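PDB 3BO5: histone-lysine N-methyltransferase SETMAR from Homo sapiens, which dimethylates a lysine side chain of histone H3 through its SET domain and, fused to a mariner transposase, acts in DNA double-strand break repair. Local coordinates for residues A[126-131]-A[140-145]. The protein carries 2 engineered substitutions. Sequence-based numbering, arbitrary orientation.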
loop_
_atom_site.group_PDB
_atom_site.type_symbol
_atom_site.label_atom_id
_atom_site.label_comp_id
_atom_site.label_asym_id
_atom_site.label_seq_id
_atom_site.Cartn_x
_atom_site.Cartn_y
_atom_site.Cartn_z
ATOM N N PHE A 126 -11.541 4.650 6.826
ATOM C CA PHE A 126 -11.814 3.918 8.088
ATOM C C PHE A 126 -10.880 4.378 9.172
ATOM O O PHE A 126 -9.822 4.914 8.879
ATOM C CB PHE A 126 -11.644 2.418 7.866
ATOM C CG PHE A 126 -12.518 1.874 6.758
ATOM C CD1 PHE A 126 -13.888 1.632 7.040
ATOM C CD2 PHE A 126 -12.019 1.665 5.474
ATOM C CE1 PHE A 126 -14.738 1.161 6.011
ATOM C CE2 PHE A 126 -12.789 1.193 4.458
ATOM C CZ PHE A 126 -14.185 0.953 4.696
ATOM N N HIS A 127 -11.274 4.118 10.426
ATOM C CA HIS A 127 -10.446 4.430 11.562
ATOM C C HIS A 127 -9.579 3.212 11.875
ATOM O O HIS A 127 -10.115 2.153 12.247
ATOM C CB HIS A 127 -11.361 4.757 12.743
ATOM C CG HIS A 127 -12.092 6.042 12.567
ATOM N ND1 HIS A 127 -13.258 6.135 11.846
ATOM C CD2 HIS A 127 -11.805 7.290 13.009
ATOM C CE1 HIS A 127 -13.673 7.394 11.857
ATOM N NE2 HIS A 127 -12.811 8.114 12.540
ATOM N N PHE A 128 -8.283 3.433 11.770
ATOM C CA PHE A 128 -7.318 2.406 12.091
ATOM C C PHE A 128 -6.638 2.689 13.370
ATOM O O PHE A 128 -6.796 3.778 13.922
ATOM C CB PHE A 128 -6.258 2.370 10.989
ATOM C CG PHE A 128 -6.867 2.169 9.634
ATOM C CD1 PHE A 128 -7.595 1.042 9.331
ATOM C CD2 PHE A 128 -6.630 3.095 8.612
ATOM C CE1 PHE A 128 -8.191 0.844 8.074
ATOM C CE2 PHE A 128 -7.222 2.895 7.342
ATOM C CZ PHE A 128 -8.007 1.776 7.074
ATOM N N GLN A 129 -5.861 1.722 13.863
ATOM C CA GLN A 129 -5.142 1.881 15.129
ATOM C C GLN A 129 -3.850 1.113 15.019
ATOM O O GLN A 129 -3.873 -0.061 14.567
ATOM C CB GLN A 129 -6.018 1.351 16.263
ATOM C CG GLN A 129 -5.482 1.558 17.622
ATOM C CD GLN A 129 -6.244 0.743 18.650
ATOM O OE1 GLN A 129 -6.087 -0.460 18.738
ATOM N NE2 GLN A 129 -7.140 1.400 19.388
ATOM N N VAL A 130 -2.763 1.782 15.352
ATOM C CA VAL A 130 -1.462 1.072 15.385
ATOM C C VAL A 130 -1.450 0.449 16.757
ATOM O O VAL A 130 -1.737 1.114 17.792
ATOM C CB VAL A 130 -0.342 2.051 15.219
ATOM C CG1 VAL A 130 0.967 1.377 15.446
ATOM C CG2 VAL A 130 -0.410 2.645 13.858
ATOM N N PHE A 131 -1.102 -0.817 16.875
ATOM C CA PHE A 131 -1.241 -1.466 18.201
ATOM C C PHE A 131 -0.138 -2.466 18.452
ATOM O O PHE A 131 0.455 -2.952 17.529
ATOM C CB PHE A 131 -2.588 -2.188 18.345
ATOM C CG PHE A 131 -2.687 -3.480 17.540
ATOM C CD1 PHE A 131 -2.690 -4.738 18.176
ATOM C CD2 PHE A 131 -2.699 -3.426 16.166
ATOM C CE1 PHE A 131 -2.771 -5.963 17.404
ATOM C CE2 PHE A 131 -2.768 -4.635 15.384
ATOM C CZ PHE A 131 -2.790 -5.879 16.030
ATOM N N LEU A 140 -1.075 -2.900 12.485
ATOM C CA LEU A 140 -2.214 -1.980 12.168
ATOM C C LEU A 140 -3.455 -2.827 12.207
ATOM O O LEU A 140 -3.525 -3.915 11.591
ATOM C CB LEU A 140 -2.015 -1.365 10.794
ATOM C CG LEU A 140 -2.962 -0.197 10.498
ATOM C CD1 LEU A 140 -2.548 0.973 11.354
ATOM C CD2 LEU A 140 -2.873 0.165 9.007
ATOM N N ARG A 141 -4.474 -2.305 12.903
ATOM C CA ARG A 141 -5.768 -2.979 12.832
ATOM C C ARG A 141 -6.861 -1.960 12.533
ATOM O O ARG A 141 -6.666 -0.793 12.671
ATOM C CB ARG A 141 -6.081 -3.790 14.119
ATOM C CG ARG A 141 -6.221 -2.906 15.360
ATOM C CD ARG A 141 -6.440 -3.815 16.590
ATOM N NE ARG A 141 -6.244 -3.040 17.812
ATOM C CZ ARG A 141 -6.095 -3.619 19.014
ATOM N NH1 ARG A 141 -6.125 -4.967 19.101
ATOM N NH2 ARG A 141 -5.943 -2.904 20.109
ATOM N N THR A 142 -7.969 -2.484 12.043
ATOM C CA THR A 142 -9.107 -1.614 11.844
ATOM C C THR A 142 -9.944 -1.567 13.135
ATOM O O THR A 142 -10.097 -2.574 13.850
ATOM C CB THR A 142 -9.926 -2.066 10.657
ATOM O OG1 THR A 142 -11.013 -1.154 10.505
ATOM C CG2 THR A 142 -10.498 -3.482 10.802
ATOM N N LEU A 143 -10.515 -0.407 13.407
ATOM C CA LEU A 143 -11.448 -0.329 14.531
ATOM C C LEU A 143 -12.855 -0.412 14.037
ATOM O O LEU A 143 -13.802 -0.296 14.862
ATOM C CB LEU A 143 -11.287 1.001 15.284
ATOM C CG LEU A 143 -9.934 1.215 15.896
ATOM C CD1 LEU A 143 -9.777 2.620 16.542
ATOM C CD2 LEU A 143 -9.598 0.103 16.841
ATOM N N GLU A 144 -13.028 -0.628 12.760
ATOM C CA GLU A 144 -14.373 -0.802 12.223
ATOM C C GLU A 144 -14.488 -1.769 11.086
ATOM O O GLU A 144 -13.495 -2.177 10.483
ATOM C CB GLU A 144 -14.922 0.528 11.818
ATOM C CG GLU A 144 -14.087 1.308 10.920
ATOM C CD GLU A 144 -14.686 2.711 10.660
ATOM O OE1 GLU A 144 -13.962 3.710 10.778
ATOM O OE2 GLU A 144 -15.928 2.811 10.448
ATOM N N PHE A 145 -15.718 -2.192 10.791
ATOM C CA PHE A 145 -15.919 -3.156 9.765
ATOM C C PHE A 145 -15.455 -2.600 8.415
ATOM O O PHE A 145 -15.820 -1.498 8.062
ATOM C CB PHE A 145 -17.407 -3.477 9.649
ATOM C CG PHE A 145 -17.688 -4.633 8.782
ATOM C CD1 PHE A 145 -17.539 -5.939 9.261
ATOM C CD2 PHE A 145 -18.161 -4.448 7.510
ATOM C CE1 PHE A 145 -17.803 -7.025 8.428
ATOM C CE2 PHE A 145 -18.469 -5.547 6.684
ATOM C CZ PHE A 145 -18.268 -6.826 7.140
#
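Arg141 runs across the ring of Phe131 while its head group holds Gln129, joining three side chains on one face of an antiparallel strand pair. Its CB lies beside CE2 of Phe131, and CG continues over CD2. CD then sits above the middle of the ring, 3.8 Å from the Phe131 ring centroid, in a CH-pi contact. Beyond it the guanidinium lies flat on the ring, the planes only 6° apart, with NH1 reaching CD1 of Phe131 at 3.6 Å in an off-centre cation-pi stack. With CG lodged between backbone N and carbonyl carbon (chi1 64°) and the chain extended as far as NE, the side chain projects out from the sheet alongside that of Gln129 and passes over the face of the Phe131 ring. NE and NH2 both turn their N-H groups to a single oxygen, Gln129 OE1, which lies in the guanidinium plane; the NE bond of Arg141 to Gln129 OE1 measures 2.7 Å. The two bonds hold OE1 in place, with the amide and guanidinium planes 52° apart, and CD2 of Leu143 lies over one face of the amide, near NE2. Backbone bonds in both directions pair Gln129 with Arg141, and Leu143 N adds another to His127 O.

Past the strand ends, Glu144 OE1 accepts two N-H groups of one residue: His127 N at 2.7 Å and, in the imidazole plane, ND1 of His127, also at 2.7 Å. The carboxylate carbon meets the edge of the Phe126 ring. On the opposite face of the sheet, Leu140 CD1 packs on Val130 CG2 at 3.7 Å, and Phe128 turns its ring edge to Thr142 CA. Strands 27-29 and 244-247 flank the pair, and Trp138, an S-adenosylmethionine-binding residue, lies near Val130. The arrangement is a beta hairpin at the start of the SET domain, close to its cofactor site.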